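PDB 3KZH: probable sugar kinase from Clostridium perfringens, which probably phosphorylates a sugar, as a member of the pfkB (ribokinase-like) family of carbohydrate kinases. Local coordinates for residues Asp87-Glu92 with Ile119-Thr124; Ala137-Leu142 with Tyr265-Lys270; Tyr152-Phe157 with Lys177-Asp182. One frame throughout, in Å; residues are numbered along the deposited sequence.

Contact 1: Asp87-Glu92 with Ile119-Thr124; sequences DSMVIE and IGAMNT
Met89, a selenomethionine, reaches across to Ala121 and gives the largest share of this contact. Its chain runs straight out from the strand, with CG anti to the backbone N (chi1 178°) and SE anti to CA. It then bends at chi3 (91°), which lays the terminal methyl alongside the Ala121 peptide. Met89 CE is 3.8 Å from Ala121 CB and 3.6 Å from Ala121 O. Met89 SE also lies 3.6 Å from Ala121 O. The same methyl comes within 4.1 Å of Met122 N. Ala121 CB has a second neighbour, Ile91 CD1 at 4.0 Å, so it is met by two side chains of the 87-92 segment. Met122, also a selenomethionine, is buried. Its side chain packs on Ile64, Ile127 and Ile149 rather than on Met89. Strand 89-90 pairs with strand 64-65, and Met89 itself also touches Ile64 and Phe126. The 119-124 loop leads from strand 109-115 into helix 124-129, where Asn123 is the N-cap. No hydrogen bond spans the two segments. The join therefore rests on van der Waals contact, with a flexible, polarisable side chain fitted against a small methyl and a peptide group.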
loop_
_atom_site.group_PDB
_atom_site.type_symbol
_atom_site.label_atom_id
_atom_site.label_comp_id
_atom_site.label_asym_id
_atom_site.label_seq_id
_atom_site.Cartn_x
_atom_site.Cartn_y
_atom_site.Cartn_z
ATOM N N ASP A 87 10.692 -15.583 -10.256
ATOM C CA ASP A 87 10.309 -16.964 -10.001
ATOM C C ASP A 87 9.410 -17.214 -8.794
ATOM O O ASP A 87 9.225 -18.366 -8.393
ATOM C CB ASP A 87 11.569 -17.841 -9.928
ATOM C CG ASP A 87 12.421 -17.736 -11.176
ATOM O OD1 ASP A 87 11.939 -18.132 -12.252
ATOM O OD2 ASP A 87 13.563 -17.236 -11.087
ATOM N N SER A 88 8.804 -16.152 -8.259
ATOM C CA SER A 88 7.924 -16.251 -7.087
ATOM C C SER A 88 6.544 -16.833 -7.388
ATOM O O SER A 88 6.113 -16.901 -8.550
ATOM C CB SER A 88 7.725 -14.879 -6.428
ATOM O OG SER A 88 8.944 -14.313 -5.999
HETATM N N MSE A 89 5.856 -17.248 -6.324
HETATM C CA MSE A 89 4.501 -17.782 -6.439
HETATM C C MSE A 89 3.476 -16.669 -6.311
HETATM O O MSE A 89 3.492 -15.919 -5.338
HETATM C CB MSE A 89 4.219 -18.871 -5.386
HETATM C CG MSE A 89 2.770 -19.434 -5.422
HETATM SE SE MSE A 89 2.456 -20.807 -4.135
HETATM C CE MSE A 89 1.853 -19.731 -2.697
ATOM N N VAL A 90 2.628 -16.545 -7.324
ATOM C CA VAL A 90 1.564 -15.553 -7.327
ATOM C C VAL A 90 0.218 -16.288 -7.225
ATOM O O VAL A 90 -0.062 -17.194 -8.011
ATOM C CB VAL A 90 1.636 -14.600 -8.584
ATOM C CG1 VAL A 90 2.979 -13.874 -8.623
ATOM C CG2 VAL A 90 1.424 -15.363 -9.905
ATOM N N ILE A 91 -0.567 -15.953 -6.200
ATOM C CA ILE A 91 -1.876 -16.575 -5.990
ATOM C C ILE A 91 -2.998 -15.693 -6.521
ATOM O O ILE A 91 -3.254 -14.610 -5.991
ATOM C CB ILE A 91 -2.162 -16.882 -4.492
ATOM C CG1 ILE A 91 -1.004 -17.647 -3.871
ATOM C CG2 ILE A 91 -3.449 -17.732 -4.350
ATOM C CD1 ILE A 91 -1.130 -17.819 -2.400
ATOM N N GLU A 92 -3.688 -16.200 -7.543
ATOM C CA GLU A 92 -4.812 -15.507 -8.164
ATOM C C GLU A 92 -5.991 -15.418 -7.196
ATOM O O GLU A 92 -6.472 -16.441 -6.687
ATOM C CB GLU A 92 -5.216 -16.219 -9.453
ATOM C CG GLU A 92 -4.294 -15.917 -10.634
ATOM C CD GLU A 92 -4.838 -14.836 -11.572
ATOM O OE1 GLU A 92 -4.756 -15.038 -12.804
ATOM O OE2 GLU A 92 -5.347 -13.794 -11.089
ATOM N N ILE A 119 1.320 -17.703 3.276
ATOM C CA ILE A 119 2.635 -18.253 3.645
ATOM C C ILE A 119 2.660 -19.793 3.601
ATOM O O ILE A 119 3.634 -20.390 3.127
ATOM C CB ILE A 119 3.097 -17.718 5.046
ATOM C CG1 ILE A 119 3.345 -16.210 4.956
ATOM C CG2 ILE A 119 4.395 -18.411 5.524
ATOM C CD1 ILE A 119 3.624 -15.512 6.270
ATOM N N GLY A 120 1.562 -20.413 4.031
ATOM C CA GLY A 120 1.465 -21.864 4.032
ATOM C C GLY A 120 0.953 -22.497 2.749
ATOM O O GLY A 120 0.811 -23.721 2.693
ATOM N N ALA A 121 0.723 -21.686 1.713
ATOM C CA ALA A 121 0.219 -22.172 0.422
ATOM C C ALA A 121 1.289 -22.705 -0.546
ATOM O O ALA A 121 0.981 -23.049 -1.691
ATOM C CB ALA A 121 -0.641 -21.103 -0.243
HETATM N N MSE A 122 2.534 -22.793 -0.066
HETATM C CA MSE A 122 3.667 -23.315 -0.843
HETATM C C MSE A 122 3.553 -24.845 -0.896
HETATM O O MSE A 122 3.381 -25.512 0.136
HETATM C CB MSE A 122 5.013 -22.912 -0.208
HETATM C CG MSE A 122 6.276 -23.432 -0.925
HETATM SE SE MSE A 122 6.450 -22.660 -2.691
HETATM C CE MSE A 122 6.931 -24.154 -3.607
ATOM N N ASN A 123 3.650 -25.381 -2.108
ATOM C CA ASN A 123 3.549 -26.821 -2.337
ATOM C C ASN A 123 4.708 -27.395 -3.147
ATOM O O ASN A 123 5.428 -26.662 -3.816
ATOM C CB ASN A 123 2.193 -27.169 -2.986
ATOM C CG ASN A 123 1.912 -26.373 -4.262
ATOM O OD1 ASN A 123 2.585 -26.540 -5.282
ATOM N ND2 ASN A 123 0.895 -25.521 -4.209
ATOM N N THR A 124 4.834 -28.719 -3.121
ATOM C CA THR A 124 5.892 -29.448 -3.821
ATOM C C THR A 124 5.866 -29.325 -5.346
ATOM O O THR A 124 6.922 -29.349 -5.982
ATOM C CB THR A 124 5.893 -30.934 -3.425
ATOM O OG1 THR A 124 4.595 -31.499 -3.663
ATOM C CG2 THR A 124 6.250 -31.083 -1.948
#

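Contact 2: Ala137-Leu142 with Tyr265-Lys270; sequences AEYTVL and YGYMNK
Tyr267 O is held by two donors, and one of them links it to Tyr139. A water donates to Tyr267 O at 2.6 Å and lies 3.3 Å from Tyr139 OH, at the edge of the Tyr139 ring and in its plane. The other donor is Lys270 N, 3.2 Å from Tyr267 O. It belongs to the Schellman motif that ends the helix, with Lys270 at positive phi as the C-prime residue. The two tyrosine side chains cross at about a right angle. Their rings are oblique, with centroids 4.7 Å apart and planes at 32°. Tyr267 CD2 lies over one face of the Tyr139 ring, offset toward its rim, 3.5 Å from Tyr139 CE1. Tyr267 CB sits over the same ring as a CH-pi contact, 4.0 Å from the Tyr139 centroid and 24° off the ring normal. Here helix 255-268 covers the central sheet of the ribokinase-like fold, where strand 139-143 runs between strands 9-12 and 162-166. Gly256, near the start of this helix, lines the glucose pocket. The tyrosine pair lies toward its other end, and the Tyr267 side chain is about 12 Å from the sugar. The Tyr267 hydroxyl is hydrogen-bonded to Thr185 OG1, and His184 meets Tyr139 edge-to-face. The selenomethionine Met268 brings its CE methyl to the edge of the Tyr139 ring and near Glu138 CB, though its exact placement is doubtful.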
loop_
_atom_site.group_PDB
_atom_site.type_symbol
_atom_site.label_atom_id
_atom_site.label_comp_id
_atom_site.label_asym_id
_atom_site.label_seq_id
_atom_site.Cartn_x
_atom_site.Cartn_y
_atom_site.Cartn_z
ATOM N N ALA A 137 21.644 -22.518 -8.158
ATOM C CA ALA A 137 21.925 -21.482 -7.168
ATOM C C ALA A 137 23.193 -21.865 -6.427
ATOM O O ALA A 137 23.340 -23.019 -6.019
ATOM C CB ALA A 137 20.773 -21.353 -6.196
ATOM N N GLU A 138 24.119 -20.919 -6.277
ATOM C CA GLU A 138 25.378 -21.209 -5.578
ATOM C C GLU A 138 25.096 -21.443 -4.098
ATOM O O GLU A 138 25.626 -22.380 -3.499
ATOM C CB GLU A 138 26.399 -20.082 -5.746
ATOM C CG GLU A 138 26.596 -19.552 -7.157
ATOM C CD GLU A 138 27.328 -20.516 -8.081
ATOM O OE1 GLU A 138 28.318 -21.145 -7.639
ATOM O OE2 GLU A 138 26.921 -20.626 -9.259
ATOM N N TYR A 139 24.281 -20.560 -3.515
ATOM C CA TYR A 139 23.867 -20.674 -2.117
ATOM C C TYR A 139 22.365 -20.421 -2.052
ATOM O O TYR A 139 21.806 -19.755 -2.932
ATOM C CB TYR A 139 24.655 -19.717 -1.185
ATOM C CG TYR A 139 26.146 -20.017 -1.065
ATOM C CD1 TYR A 139 26.647 -20.846 -0.060
ATOM C CD2 TYR A 139 27.051 -19.542 -2.019
ATOM C CE1 TYR A 139 28.035 -21.198 -0.030
ATOM C CE2 TYR A 139 28.404 -19.877 -2.012
ATOM C CZ TYR A 139 28.894 -20.703 -1.019
ATOM O OH TYR A 139 30.228 -21.037 -1.036
ATOM N N THR A 140 21.696 -21.046 -1.082
ATOM C CA THR A 140 20.256 -20.868 -0.914
ATOM C C THR A 140 19.897 -20.623 0.557
ATOM O O THR A 140 20.126 -21.470 1.419
ATOM C CB THR A 140 19.419 -22.034 -1.555
ATOM O OG1 THR A 140 19.667 -22.085 -2.965
ATOM C CG2 THR A 140 17.919 -21.820 -1.358
ATOM N N VAL A 141 19.340 -19.441 0.821
ATOM C CA VAL A 141 18.959 -19.015 2.170
ATOM C C VAL A 141 17.537 -19.437 2.510
ATOM O O VAL A 141 16.607 -19.296 1.711
ATOM C CB VAL A 141 19.110 -17.462 2.341
ATOM C CG1 VAL A 141 18.608 -16.985 3.714
ATOM C CG2 VAL A 141 20.558 -17.051 2.150
ATOM N N LEU A 142 17.397 -19.973 3.714
ATOM C CA LEU A 142 16.124 -20.421 4.250
ATOM C C LEU A 142 16.073 -20.000 5.704
ATOM O O LEU A 142 17.106 -19.780 6.333
ATOM C CB LEU A 142 16.005 -21.962 4.209
ATOM C CG LEU A 142 15.957 -22.820 2.935
ATOM C CD1 LEU A 142 15.834 -24.282 3.295
ATOM C CD2 LEU A 142 14.810 -22.408 2.063
ATOM N N TYR A 265 27.299 -12.035 0.538
ATOM C CA TYR A 265 28.267 -11.214 -0.199
ATOM C C TYR A 265 29.671 -11.843 -0.157
ATOM O O TYR A 265 30.331 -11.976 -1.201
ATOM C CB TYR A 265 28.296 -9.785 0.380
ATOM C CG TYR A 265 29.272 -8.833 -0.294
ATOM C CD1 TYR A 265 28.875 -8.054 -1.398
ATOM C CD2 TYR A 265 30.623 -8.751 0.136
ATOM C CE1 TYR A 265 29.803 -7.216 -2.073
ATOM C CE2 TYR A 265 31.561 -7.918 -0.530
ATOM C CZ TYR A 265 31.145 -7.157 -1.631
ATOM O OH TYR A 265 32.065 -6.368 -2.285
ATOM N N GLY A 266 30.099 -12.220 1.054
ATOM C CA GLY A 266 31.406 -12.819 1.282
ATOM C C GLY A 266 31.677 -14.091 0.504
ATOM O O GLY A 266 32.749 -14.249 -0.080
ATOM N N TYR A 267 30.674 -14.969 0.470
ATOM C CA TYR A 267 30.724 -16.241 -0.247
ATOM C C TYR A 267 30.832 -16.051 -1.761
ATOM O O TYR A 267 31.654 -16.690 -2.412
ATOM C CB TYR A 267 29.458 -17.058 0.051
ATOM C CG TYR A 267 29.354 -17.668 1.436
ATOM C CD1 TYR A 267 30.451 -17.657 2.324
ATOM C CD2 TYR A 267 28.155 -18.279 1.868
ATOM C CE1 TYR A 267 30.369 -18.233 3.596
ATOM C CE2 TYR A 267 28.059 -18.877 3.162
ATOM C CZ TYR A 267 29.178 -18.842 4.013
ATOM O OH TYR A 267 29.139 -19.393 5.266
HETATM N N MSE A 268 30.043 -15.116 -2.288
HETATM C CA MSE A 268 29.991 -14.806 -3.715
HETATM C C MSE A 268 31.295 -14.171 -4.224
HETATM O O MSE A 268 31.722 -14.428 -5.353
HETATM C CB MSE A 268 28.758 -13.928 -4.020
HETATM C CG MSE A 268 27.400 -14.562 -3.657
HETATM SE SE MSE A 268 27.016 -16.028 -4.834
HETATM C CE MSE A 268 25.976 -17.197 -3.848
ATOM N N ASN A 269 31.975 -13.446 -3.341
ATOM C CA ASN A 269 33.242 -12.797 -3.677
ATOM C C ASN A 269 34.483 -13.574 -3.224
ATOM O O ASN A 269 35.603 -13.056 -3.297
ATOM C CB ASN A 269 33.262 -11.352 -3.157
ATOM C CG ASN A 269 32.219 -10.487 -3.834
ATOM O OD1 ASN A 269 32.324 -10.196 -5.027
ATOM N ND2 ASN A 269 31.185 -10.114 -3.095
ATOM N N LYS A 270 34.274 -14.835 -2.816
ATOM C CA LYS A 270 35.320 -15.776 -2.343
ATOM C C LYS A 270 36.334 -15.225 -1.323
ATOM O O LYS A 270 37.506 -15.606 -1.327
ATOM C CB LYS A 270 36.073 -16.419 -3.528
ATOM C CG LYS A 270 35.251 -17.352 -4.404
ATOM C CD LYS A 270 34.792 -16.640 -5.669
ATOM C CE LYS A 270 33.981 -17.552 -6.579
ATOM N NZ LYS A 270 34.794 -18.666 -7.134
HETATM O O HOH W 1 32.028 -19.204 -3.048
#

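Contact 3: Tyr152-Phe157 with Lys177-Asp182; sequences YLLKNF and KHLIKD
Leu154 belongs to the helix of a beta-alpha-beta crossover, in which helix 147-157 joins the adjacent parallel strands 139-143 and 162-166. It meets Leu179 and Asp182, in the loop that leads into the next parallel strand, 185-186. Leu154 carries practically all of its segment's side of the contact, and both of its methyl branches take part. CD1 packs on the start of the turn: Leu154 CD1 lies 3.5 Å from Leu179 O and 3.8 Å from Leu179 CB. It also comes near Asp182 CB. CD2 meets the end of the turn, with Leu154 CD2 3.9 Å from Asp182 CB. The Leu154 CG is anti to its carbonyl carbon (chi1 -66°), and this directs the branched end at the loop. The side chain crosses both partners at a slant. Asp182 takes part through its aliphatic CB, not through its carboxylate. That carboxylate makes a long salt bridge within the loop, Lys181 NZ to Asp182 OD2 at 3.6 Å. The turn itself is a short 3-10 segment. It has a weak backbone bond from Asp182 N to Leu179 O, 3.4 Å, so the same carbonyl oxygen that faces the leucine methyl also helps to close the turn. No hydrogen bond crosses between the segments. On the inner side, Leu154 also packs on Phe163 of strand 162-166. Ile180 points away from Leu154 and packs on Leu165 of that strand and on Phe214 and Leu217 of helix 204-217. The loop is thus held between helices 147-157 and 204-217, against the sheet.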
loop_
_atom_site.group_PDB
_atom_site.type_symbol
_atom_site.label_atom_id
_atom_site.label_comp_id
_atom_site.label_asym_id
_atom_site.label_seq_id
_atom_site.Cartn_x
_atom_site.Cartn_y
_atom_site.Cartn_z
ATOM N N TYR A 152 11.909 -31.181 2.413
ATOM C CA TYR A 152 11.744 -31.490 0.994
ATOM C C TYR A 152 12.873 -30.831 0.192
ATOM O O TYR A 152 13.460 -31.471 -0.675
ATOM C CB TYR A 152 10.370 -31.028 0.479
ATOM C CG TYR A 152 10.074 -31.473 -0.941
ATOM C CD1 TYR A 152 9.634 -32.786 -1.216
ATOM C CD2 TYR A 152 10.268 -30.593 -2.030
ATOM C CE1 TYR A 152 9.394 -33.213 -2.549
ATOM C CE2 TYR A 152 10.036 -31.008 -3.360
ATOM C CZ TYR A 152 9.598 -32.314 -3.609
ATOM O OH TYR A 152 9.336 -32.693 -4.903
ATOM N N LEU A 153 13.203 -29.581 0.527
ATOM C CA LEU A 153 14.268 -28.850 -0.163
ATOM C C LEU A 153 15.649 -29.436 0.089
ATOM O O LEU A 153 16.437 -29.569 -0.848
ATOM C CB LEU A 153 14.248 -27.357 0.196
ATOM C CG LEU A 153 13.028 -26.566 -0.264
ATOM C CD1 LEU A 153 13.060 -25.188 0.310
ATOM C CD2 LEU A 153 12.953 -26.514 -1.756
ATOM N N LEU A 154 15.903 -29.838 1.339
ATOM C CA LEU A 154 17.173 -30.439 1.749
ATOM C C LEU A 154 17.382 -31.796 1.083
ATOM O O LEU A 154 18.385 -32.003 0.414
ATOM C CB LEU A 154 17.245 -30.576 3.278
ATOM C CG LEU A 154 17.289 -29.317 4.152
ATOM C CD1 LEU A 154 17.220 -29.722 5.596
ATOM C CD2 LEU A 154 18.534 -28.469 3.896
ATOM N N LYS A 155 16.376 -32.666 1.185
ATOM C CA LYS A 155 16.386 -34.018 0.604
ATOM C C LYS A 155 16.636 -33.975 -0.909
ATOM O O LYS A 155 17.508 -34.685 -1.424
ATOM C CB LYS A 155 15.035 -34.693 0.908
ATOM C CG LYS A 155 14.795 -36.101 0.384
ATOM C CD LYS A 155 13.399 -36.547 0.817
ATOM C CE LYS A 155 13.003 -37.914 0.273
ATOM N NZ LYS A 155 11.592 -38.242 0.652
ATOM N N ASN A 156 15.943 -33.053 -1.576
ATOM C CA ASN A 156 16.034 -32.884 -3.020
ATOM C C ASN A 156 17.173 -32.041 -3.587
ATOM O O ASN A 156 17.526 -32.227 -4.754
ATOM C CB ASN A 156 14.715 -32.335 -3.564
ATOM C CG ASN A 156 13.630 -33.382 -3.637
ATOM O OD1 ASN A 156 12.865 -33.573 -2.693
ATOM N ND2 ASN A 156 13.549 -34.062 -4.773
ATOM N N PHE A 157 17.722 -31.099 -2.808
ATOM C CA PHE A 157 18.770 -30.195 -3.321
ATOM C C PHE A 157 20.084 -29.980 -2.552
ATOM O O PHE A 157 20.926 -29.204 -3.021
ATOM C CB PHE A 157 18.180 -28.797 -3.633
ATOM C CG PHE A 157 16.909 -28.813 -4.438
ATOM C CD1 PHE A 157 16.933 -29.058 -5.823
ATOM C CD2 PHE A 157 15.674 -28.608 -3.806
ATOM C CE1 PHE A 157 15.723 -29.098 -6.580
ATOM C CE2 PHE A 157 14.463 -28.644 -4.533
ATOM C CZ PHE A 157 14.483 -28.892 -5.928
ATOM N N LYS A 177 15.968 -28.901 14.384
ATOM C CA LYS A 177 17.185 -29.449 14.996
ATOM C C LYS A 177 17.657 -30.755 14.352
ATOM O O LYS A 177 18.860 -30.989 14.229
ATOM C CB LYS A 177 16.971 -29.640 16.503
ATOM C CG LYS A 177 18.221 -30.033 17.270
ATOM C CD LYS A 177 17.907 -30.558 18.654
ATOM C CE LYS A 177 19.076 -31.372 19.189
ATOM N NZ LYS A 177 18.807 -31.886 20.558
ATOM N N HIS A 178 16.704 -31.577 13.913
ATOM C CA HIS A 178 16.994 -32.863 13.265
ATOM C C HIS A 178 17.395 -32.696 11.791
ATOM O O HIS A 178 17.921 -33.625 11.166
ATOM C CB HIS A 178 15.778 -33.811 13.387
ATOM C CG HIS A 178 14.532 -33.302 12.725
ATOM N ND1 HIS A 178 13.901 -32.141 13.115
ATOM C CD2 HIS A 178 13.825 -33.781 11.673
ATOM C CE1 HIS A 178 12.860 -31.923 12.329
ATOM N NE2 HIS A 178 12.794 -32.901 11.445
ATOM N N LEU A 179 17.144 -31.498 11.260
ATOM C CA LEU A 179 17.426 -31.166 9.865
ATOM C C LEU A 179 18.683 -30.345 9.605
ATOM O O LEU A 179 19.137 -30.287 8.457
ATOM C CB LEU A 179 16.226 -30.433 9.242
ATOM C CG LEU A 179 14.894 -31.163 9.073
ATOM C CD1 LEU A 179 13.811 -30.190 8.634
ATOM C CD2 LEU A 179 15.037 -32.327 8.100
ATOM N N ILE A 180 19.272 -29.757 10.649
ATOM C CA ILE A 180 20.461 -28.906 10.481
ATOM C C ILE A 180 21.712 -29.489 9.832
ATOM O O ILE A 180 22.463 -28.755 9.190
ATOM C CB ILE A 180 20.864 -28.152 11.768
ATOM C CG1 ILE A 180 21.287 -29.121 12.872
ATOM C CG2 ILE A 180 19.743 -27.228 12.185
ATOM C CD1 ILE A 180 21.853 -28.441 14.104
ATOM N N LYS A 181 21.876 -30.809 9.935
ATOM C CA LYS A 181 23.024 -31.531 9.378
ATOM C C LYS A 181 23.232 -31.373 7.864
ATOM O O LYS A 181 24.352 -31.512 7.374
ATOM C CB LYS A 181 22.950 -33.025 9.747
ATOM C CG LYS A 181 21.736 -33.792 9.207
ATOM C CD LYS A 181 21.826 -35.271 9.553
ATOM C CE LYS A 181 20.632 -36.056 9.015
ATOM N NZ LYS A 181 20.575 -36.098 7.518
ATOM N N ASP A 182 22.158 -31.027 7.152
ATOM C CA ASP A 182 22.205 -30.862 5.699
ATOM C C ASP A 182 22.556 -29.467 5.196
ATOM O O ASP A 182 22.746 -29.257 3.997
ATOM C CB ASP A 182 20.904 -31.359 5.064
ATOM C CG ASP A 182 20.722 -32.863 5.204
ATOM O OD1 ASP A 182 21.720 -33.608 5.029
ATOM O OD2 ASP A 182 19.576 -33.288 5.489
#

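Contact 1 comes first along the chain, and the two segments of contact 3 fall between those of contact 2. The centres of contacts 1 and 2 are about 24 Å apart, those of 1 and 3 about 20 Å, and those of 2 and 3 about 18 Å. Contacts 1 and 3 meet where Thr124 CG2 lies 3.8 Å from Tyr152 CE1. Contacts 2 and 3 share the unit of strand 139-143 and helix 147-157. Contact 2 packs helix 255-268 on the large sheet; contact 3 joins a helix and a loop that both lie against it. Contact 1 involves a separate two-stranded sheet, where the chain returns from the four-stranded sheet, probably the family's lid.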